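Local coordinates for protein catechol 1,2-dioxygenase (Burkholderia vietnamiensis, PDB 5TD3) that probably catalyses the intradiol cleavage of catechol by molecular oxygen, opening the aromatic ring between its two hydroxyl-bearing carbons to give cis,cis-muconate, at residues D21-A26 with D51-I56; H237-S242 with K247-F252. All coordinates share one frame; numbering follows the deposited sequence. Where two conformers were deposited one is given.

Contact 1. Residues D21-A26 with D51-I56; sequences DLLKAA and DLFKAI. With PTY (phosphatidylethanolamine), chain J.
Leu-22 and Leu-23 meet Phe-53 where two helices of the helical N-terminal part pack at the dimer interface, beside the phospholipid pocket. Helix 17-26 supplies the two leucines. Helix 39-59 supplies the phenylalanine. The contact is wholly apolar and buried, and the backbones stay well apart: the nearest CA atoms, those of Leu-23 and Phe-53, are 8.7 Å apart. The leucine branches and the phenylalanine ring bridge this distance. The Leu-23 and Phe-53 side chains run antiparallel, with Leu-23 CG against the CD2-CE2 side of the ring. Phe-53 has CG beside its own backbone N (chi1 -76°), which sends the ring toward helix 17-26. Leu-22 arrives at about a right angle to Phe-53 and touches more lightly, with its CD2 4.2 Å from Phe-53 CE2. Phe-14, from the loop before helix 17-26, packs on both Leu-23 and Phe-53. The second subunit adds to the same site: its Tyr-94 stacks on the Phe-53 ring, and its Gly-90 packs on Leu-22 and Phe-53. Helix 39-59 also meets a lipid tail. The terminal carbon C29 of phosphatidylethanolamine lies 3.4 Å from Leu-52 N, and Leu-52 CD2 is 4.0 Å from the chain carbon C20. The closest touch between the two segments is one branch of Leu-23: CD2 approaches the Phe-53 ring obliquely, 3.4 Å from its CD2 and 3.5 Å from its CE2.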
loop_
_atom_site.group_PDB
_atom_site.type_symbol
_atom_site.label_atom_id
_atom_site.label_comp_id
_atom_site.label_asym_id
_atom_site.label_seq_id
_atom_site.Cartn_x
_atom_site.Cartn_y
_atom_site.Cartn_z
ATOM N N ASP A 21 -6.135 -19.265 14.195
ATOM C CA ASP A 21 -4.781 -19.373 14.730
ATOM C C ASP A 21 -3.786 -18.600 13.869
ATOM O O ASP A 21 -2.869 -17.955 14.393
ATOM C CB ASP A 21 -4.364 -20.841 14.825
ATOM C CG ASP A 21 -5.025 -21.564 15.971
ATOM O OD1 ASP A 21 -5.486 -20.898 16.922
ATOM O OD2 ASP A 21 -5.070 -22.807 15.928
ATOM N N LEU A 22 -3.944 -18.659 12.543
ATOM C CA LEU A 22 -3.038 -17.934 11.649
ATOM C C LEU A 22 -3.101 -16.434 11.904
ATOM O O LEU A 22 -2.062 -15.764 11.994
ATOM C CB LEU A 22 -3.379 -18.238 10.188
ATOM C CG LEU A 22 -2.535 -17.515 9.135
ATOM C CD1 LEU A 22 -1.064 -17.835 9.315
ATOM C CD2 LEU A 22 -2.972 -17.873 7.709
ATOM N N LEU A 23 -4.317 -15.893 12.030
ATOM C CA LEU A 23 -4.492 -14.466 12.289
ATOM C C LEU A 23 -3.814 -14.045 13.585
ATOM O O LEU A 23 -3.107 -13.032 13.627
ATOM C CB LEU A 23 -5.979 -14.115 12.349
ATOM C CG LEU A 23 -6.724 -13.930 11.031
ATOM C CD1 LEU A 23 -8.213 -13.819 11.317
ATOM C CD2 LEU A 23 -6.218 -12.668 10.355
ATOM N N LYS A 24 -4.025 -14.808 14.658
ATOM C CA LYS A 24 -3.419 -14.446 15.938
ATOM C C LYS A 24 -1.898 -14.496 15.866
ATOM O O LYS A 24 -1.211 -13.649 16.451
ATOM C CB LYS A 24 -3.936 -15.364 17.042
ATOM C CG LYS A 24 -5.438 -15.338 17.197
ATOM C CD LYS A 24 -5.894 -16.469 18.107
ATOM C CE LYS A 24 -7.399 -16.459 18.291
ATOM N NZ LYS A 24 -7.823 -17.461 19.305
ATOM N N ALA A 25 -1.353 -15.494 15.171
ATOM C CA ALA A 25 0.099 -15.606 15.072
ATOM C C ALA A 25 0.681 -14.447 14.276
ATOM O O ALA A 25 1.674 -13.835 14.687
ATOM C CB ALA A 25 0.480 -16.938 14.429
ATOM N N ALA A 26 0.048 -14.104 13.151
ATOM C CA ALA A 26 0.593 -13.074 12.277
ATOM C C ALA A 26 0.602 -11.703 12.939
ATOM O O ALA A 26 1.437 -10.861 12.584
ATOM C CB ALA A 26 -0.206 -13.010 10.981
ATOM N N ASP A 51 -10.234 -8.516 9.025
ATOM C CA ASP A 51 -11.259 -8.010 8.116
ATOM C C ASP A 51 -10.933 -8.355 6.666
ATOM O O ASP A 51 -11.828 -8.703 5.886
ATOM C CB ASP A 51 -11.406 -6.494 8.289
ATOM C CG ASP A 51 -12.062 -6.111 9.617
ATOM O OD1 ASP A 51 -12.599 -6.996 10.308
ATOM O OD2 ASP A 51 -12.026 -4.914 9.984
ATOM N N LEU A 52 -9.662 -8.242 6.281
ATOM C CA LEU A 52 -9.276 -8.585 4.913
ATOM C C LEU A 52 -9.519 -10.062 4.637
ATOM O O LEU A 52 -10.069 -10.430 3.590
ATOM C CB LEU A 52 -7.809 -8.213 4.662
ATOM C CG LEU A 52 -7.197 -8.657 3.328
ATOM C CD1 LEU A 52 -8.003 -8.170 2.126
ATOM C CD2 LEU A 52 -5.765 -8.155 3.244
ATOM N N PHE A 53 -9.107 -10.932 5.563
ATOM C CA PHE A 53 -9.359 -12.358 5.383
ATOM C C PHE A 53 -10.846 -12.641 5.232
ATOM O O PHE A 53 -11.242 -13.490 4.429
ATOM C CB PHE A 53 -8.809 -13.167 6.559
ATOM C CG PHE A 53 -7.315 -13.339 6.562
ATOM C CD1 PHE A 53 -6.497 -12.586 5.738
ATOM C CD2 PHE A 53 -6.731 -14.270 7.408
ATOM C CE1 PHE A 53 -5.125 -12.750 5.763
ATOM C CE2 PHE A 53 -5.356 -14.439 7.442
ATOM C CZ PHE A 53 -4.554 -13.682 6.619
ATOM N N LYS A 54 -11.683 -11.959 6.018
ATOM C CA LYS A 54 -13.120 -12.208 5.951
ATOM C C LYS A 54 -13.722 -11.692 4.645
ATOM O O LYS A 54 -14.606 -12.335 4.070
ATOM C CB LYS A 54 -13.816 -11.565 7.150
ATOM C CG LYS A 54 -15.279 -11.933 7.265
ATOM C CD LYS A 54 -15.894 -11.338 8.519
ATOM C CE LYS A 54 -17.259 -11.946 8.779
ATOM N NZ LYS A 54 -18.119 -11.925 7.562
ATOM N N ALA A 55 -13.259 -10.533 4.163
ATOM C CA ALA A 55 -13.749 -10.023 2.884
ATOM C C ALA A 55 -13.365 -10.952 1.733
ATOM O O ALA A 55 -14.170 -11.188 0.827
ATOM C CB ALA A 55 -13.217 -8.614 2.636
ATOM N N ILE A 56 -12.131 -11.469 1.745
ATOM C CA ILE A 56 -11.706 -12.429 0.728
ATOM C C ILE A 56 -12.615 -13.647 0.751
ATOM O O ILE A 56 -13.060 -14.125 -0.299
ATOM C CB ILE A 56 -10.232 -12.822 0.944
ATOM C CG1 ILE A 56 -9.313 -11.662 0.548
ATOM C CG2 ILE A 56 -9.891 -14.112 0.181
ATOM C CD1 ILE A 56 -7.910 -11.829 1.010
HETATM C C1 PTY J . 3.562 4.309 14.113
HETATM C C2 PTY J . 9.600 5.233 10.887
HETATM C C3 PTY J . 8.530 4.352 11.581
HETATM O O4 PTY J . 2.644 3.306 14.601
HETATM C C5 PTY J . 5.208 4.659 12.265
HETATM C C6 PTY J . 4.332 3.671 12.986
HETATM O O7 PTY J . 3.333 3.195 12.029
HETATM C C8 PTY J . 3.649 2.170 11.223
HETATM O O10 PTY J . 4.705 1.594 11.254
HETATM C C11 PTY J . 2.520 1.863 10.281
HETATM C C12 PTY J . 2.202 0.384 10.111
HETATM C C13 PTY J . 0.952 0.145 9.268
HETATM C C14 PTY J . 0.613 -1.319 9.092
HETATM C C15 PTY J . -0.720 -1.622 8.426
HETATM C C16 PTY J . -0.952 -3.119 8.277
HETATM C C17 PTY J . -2.300 -3.546 7.728
HETATM C C18 PTY J . -2.468 -5.059 7.698
HETATM C C19 PTY J . -3.758 -5.600 7.091
HETATM C C20 PTY J . -3.843 -5.598 5.571
HETATM C C21 PTY J . -4.231 -4.254 4.975
HETATM C C22 PTY J . -4.633 -4.276 3.502
HETATM C C23 PTY J . -5.156 -2.944 2.974
HETATM C C24 PTY J . -6.228 -2.318 3.855
HETATM C C25 PTY J . -7.431 -3.215 4.107
HETATM C C26 PTY J . -8.223 -2.843 5.350
HETATM C C27 PTY J . -9.226 -3.899 5.761
HETATM C C28 PTY J . -10.269 -4.135 4.694
HETATM C C29 PTY J . -10.986 -5.445 4.871
HETATM C C30 PTY J . 1.362 3.647 14.724
HETATM C C31 PTY J . 0.513 2.451 15.042
HETATM O O30 PTY J . 0.952 4.767 14.586
HETATM C C32 PTY J . 0.014 1.732 13.795
HETATM C C33 PTY J . -1.024 2.536 13.039
HETATM C C34 PTY J . -1.446 1.920 11.718
HETATM C C35 PTY J . -2.681 2.572 11.131
HETATM C C36 PTY J . -3.079 2.046 9.770
HETATM C C37 PTY J . -4.464 2.487 9.351
HETATM C C38 PTY J . -4.737 2.281 7.886
HETATM C C39 PTY J . -4.140 3.361 7.009
HETATM C C40 PTY J . -3.665 2.885 5.653
HETATM C C41 PTY J . -4.631 1.984 4.910
HETATM C C42 PTY J . -4.292 0.505 5.013
HETATM C C43 PTY J . -2.799 0.244 5.072
HETATM C C44 PTY J . -2.437 -1.205 4.892
HETATM P P1 PTY J . 7.326 5.917 13.521
HETATM O O11 PTY J . 8.368 4.820 12.946
HETATM O O12 PTY J . 7.625 7.251 12.830
HETATM O O13 PTY J . 7.534 6.111 14.979
HETATM O O14 PTY J . 5.787 5.574 13.222
HETATM N N1 PTY J . 8.895 6.395 10.342
#

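Contact 2. Residues H237-S242 with K247-F252; sequences HFFVTS and KLTTQF. With ZN (zinc ion), chain C; EDO (1,2-ethanediol), chain H.
His-237 and Gln-251 pair near the metal end of an antiparallel beta hairpin in the dioxygenase domain. His-237 NE2 binds zinc at 2.0 Å, with Tyr-175 and His-235 as further ligands; relatives usually hold iron(III) here. At the edge of the imidazole, ND1 gives a hydrogen bond to a water 2.9 Å away. That water donates to Thr-250 O, so the second strand probably helps fix the ring's rotation. Phe-238 with Thr-250 and Val-240 with Leu-248 are the hydrogen-bonded pairs. Phe-238 N reaches Thr-250 O at 2.9 Å. The Phe-238 and Phe-252 rings meet with planes at 38°, neither stacked nor edge-to-face, and Phe-238 CE2 comes 3.4 Å from Phe-252 CE2. Farther along, the extended Lys-247 chain crosses the Phe-239 ring. Its CE lies over the ring centre, and NZ makes a cation-pi contact 4.1 Å from the Phe-239 centroid. Thr-249 OG1 sits at the edge of that ring, 3.2 Å from Phe-239 CE1. Within its sheet, strand 235-241 runs between strands 163-167 and 248-253. Val-240, Leu-248 and Thr-250 pack on Phe-299 of strand 292-300, in the other sheet.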
loop_
_atom_site.group_PDB
_atom_site.type_symbol
_atom_site.label_atom_id
_atom_site.label_comp_id
_atom_site.label_asym_id
_atom_site.label_seq_id
_atom_site.Cartn_x
_atom_site.Cartn_y
_atom_site.Cartn_z
ATOM N N HIS A 237 -5.974 26.622 0.018
ATOM C CA HIS A 237 -5.781 26.000 1.327
ATOM C C HIS A 237 -5.392 27.031 2.376
ATOM O O HIS A 237 -4.679 27.999 2.083
ATOM C CB HIS A 237 -4.663 24.950 1.316
ATOM C CG HIS A 237 -4.892 23.799 0.388
ATOM N ND1 HIS A 237 -5.479 22.623 0.799
ATOM C CD2 HIS A 237 -4.553 23.618 -0.912
ATOM C CE1 HIS A 237 -5.537 21.781 -0.222
ATOM N NE2 HIS A 237 -4.973 22.358 -1.270
ATOM N N PHE A 238 -5.783 26.749 3.627
ATOM C CA PHE A 238 -5.365 27.532 4.783
ATOM C C PHE A 238 -5.056 26.662 6.000
ATOM O O PHE A 238 -5.763 25.696 6.300
ATOM C CB PHE A 238 -6.433 28.557 5.200
ATOM C CG PHE A 238 -6.740 29.575 4.154
ATOM C CD1 PHE A 238 -5.957 30.704 4.013
ATOM C CD2 PHE A 238 -7.829 29.411 3.313
ATOM C CE1 PHE A 238 -6.249 31.650 3.051
ATOM C CE2 PHE A 238 -8.127 30.366 2.350
ATOM C CZ PHE A 238 -7.334 31.486 2.224
ATOM N N PHE A 239 -3.997 27.039 6.709
ATOM C CA PHE A 239 -3.798 26.739 8.117
ATOM C C PHE A 239 -3.983 28.043 8.870
ATOM O O PHE A 239 -3.520 29.088 8.407
ATOM C CB PHE A 239 -2.372 26.252 8.427
ATOM C CG PHE A 239 -2.095 24.808 8.123
ATOM C CD1 PHE A 239 -3.059 23.837 8.266
ATOM C CD2 PHE A 239 -0.811 24.431 7.738
ATOM C CE1 PHE A 239 -2.756 22.499 7.992
ATOM C CE2 PHE A 239 -0.506 23.112 7.459
ATOM C CZ PHE A 239 -1.490 22.148 7.586
ATOM N N VAL A 240 -4.602 27.993 10.051
ATOM C CA VAL A 240 -4.558 29.126 10.966
ATOM C C VAL A 240 -4.126 28.631 12.341
ATOM O O VAL A 240 -4.785 27.767 12.931
ATOM C CB VAL A 240 -5.901 29.866 11.065
ATOM C CG1 VAL A 240 -5.720 31.113 11.927
ATOM C CG2 VAL A 240 -6.408 30.238 9.679
ATOM N N THR A 241 -3.045 29.208 12.865
ATOM C CA THR A 241 -2.479 28.836 14.154
ATOM C C THR A 241 -2.483 30.056 15.068
ATOM O O THR A 241 -2.143 31.159 14.633
ATOM C CB THR A 241 -1.043 28.300 13.984
ATOM O OG1 THR A 241 -1.035 27.189 13.073
ATOM C CG2 THR A 241 -0.470 27.852 15.318
ATOM N N SER A 242 -2.861 29.855 16.329
ATOM C CA SER A 242 -2.942 30.954 17.286
ATOM C C SER A 242 -2.797 30.390 18.690
ATOM O O SER A 242 -3.465 29.410 19.028
ATOM C CB SER A 242 -4.274 31.709 17.139
ATOM O OG SER A 242 -4.475 32.660 18.181
ATOM N N LYS A 247 -5.513 24.532 16.062
ATOM C CA LYS A 247 -5.031 24.803 14.713
ATOM C C LYS A 247 -6.115 24.444 13.707
ATOM O O LYS A 247 -6.540 23.286 13.631
ATOM C CB LYS A 247 -3.761 23.999 14.435
ATOM C CG LYS A 247 -3.185 24.180 13.023
ATOM C CD LYS A 247 -1.895 23.386 12.844
ATOM C CE LYS A 247 -1.225 23.665 11.494
ATOM N NZ LYS A 247 0.195 23.155 11.468
ATOM N N LEU A 248 -6.539 25.426 12.911
ATOM C CA LEU A 248 -7.580 25.217 11.912
ATOM C C LEU A 248 -6.938 24.792 10.597
ATOM O O LEU A 248 -6.016 25.455 10.113
ATOM C CB LEU A 248 -8.398 26.493 11.703
ATOM C CG LEU A 248 -9.429 26.523 10.565
ATOM C CD1 LEU A 248 -10.535 25.466 10.753
ATOM C CD2 LEU A 248 -10.029 27.934 10.478
ATOM N N THR A 249 -7.416 23.682 10.038
ATOM C CA THR A 249 -7.099 23.262 8.676
ATOM C C THR A 249 -8.368 23.430 7.847
ATOM O O THR A 249 -9.399 22.832 8.169
ATOM C CB THR A 249 -6.647 21.798 8.631
ATOM O OG1 THR A 249 -5.482 21.611 9.447
ATOM C CG2 THR A 249 -6.356 21.348 7.174
ATOM N N THR A 250 -8.308 24.237 6.790
ATOM C CA THR A 250 -9.515 24.468 6.000
ATOM C C THR A 250 -9.122 24.871 4.583
ATOM O O THR A 250 -7.943 24.873 4.214
ATOM C CB THR A 250 -10.426 25.513 6.676
ATOM O OG1 THR A 250 -11.713 25.523 6.048
ATOM C CG2 THR A 250 -9.829 26.929 6.612
ATOM N N GLN A 251 -10.144 25.185 3.790
ATOM C CA GLN A 251 -9.968 25.676 2.434
ATOM C C GLN A 251 -11.192 26.499 2.075
ATOM O O GLN A 251 -12.173 26.546 2.819
ATOM C CB GLN A 251 -9.805 24.528 1.436
ATOM C CG GLN A 251 -11.130 24.025 0.873
ATOM C CD GLN A 251 -10.955 22.917 -0.146
ATOM O OE1 GLN A 251 -11.845 22.648 -0.954
ATOM N NE2 GLN A 251 -9.800 22.272 -0.116
ATOM N N PHE A 252 -11.133 27.173 0.928
ATOM C CA PHE A 252 -12.403 27.551 0.316
ATOM C C PHE A 252 -12.329 27.258 -1.176
ATOM O O PHE A 252 -11.247 27.174 -1.768
ATOM C CB PHE A 252 -12.851 28.999 0.619
ATOM C CG PHE A 252 -11.974 30.081 0.060
ATOM C CD1 PHE A 252 -11.903 30.326 -1.309
ATOM C CD2 PHE A 252 -11.289 30.923 0.920
ATOM C CE1 PHE A 252 -11.109 31.347 -1.806
ATOM C CE2 PHE A 252 -10.495 31.945 0.425
ATOM C CZ PHE A 252 -10.409 32.159 -0.936
HETATM ZN ZN ZN C . -5.092 21.843 -3.148
HETATM C C1 EDO H . -1.795 25.013 17.302
HETATM O O1 EDO H . -2.347 23.923 18.053
HETATM C C2 EDO H . -2.388 26.290 17.875
HETATM O O2 EDO H . -3.228 26.958 16.928
HETATM O O HOH W 1 -6.392 22.586 3.575
HETATM O O HOH W 2 1.208 24.692 13.413
#

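In the fold
Contact 1 and contact 2 share no helix or strand. Their centres are 40 Å apart, and along the chain the first closes before the second opens. Both are buried, but by different means. The centre of contact 2 is about 10 Å from the centre of the chain, within the beta-rich catalytic part, and no other protein chain touches it. The centre of contact 1 is about 32 Å from the centre of the chain, and this contact is enclosed with help from the second subunit. Their chemistry follows these places. Apolar side chains alone join segments 21-26 and 51-56, whereas backbone hydrogen bonds join the strands, together with bridging water and a cation-pi contact. One contact borders the lipid pocket; the other carries a metal ligand.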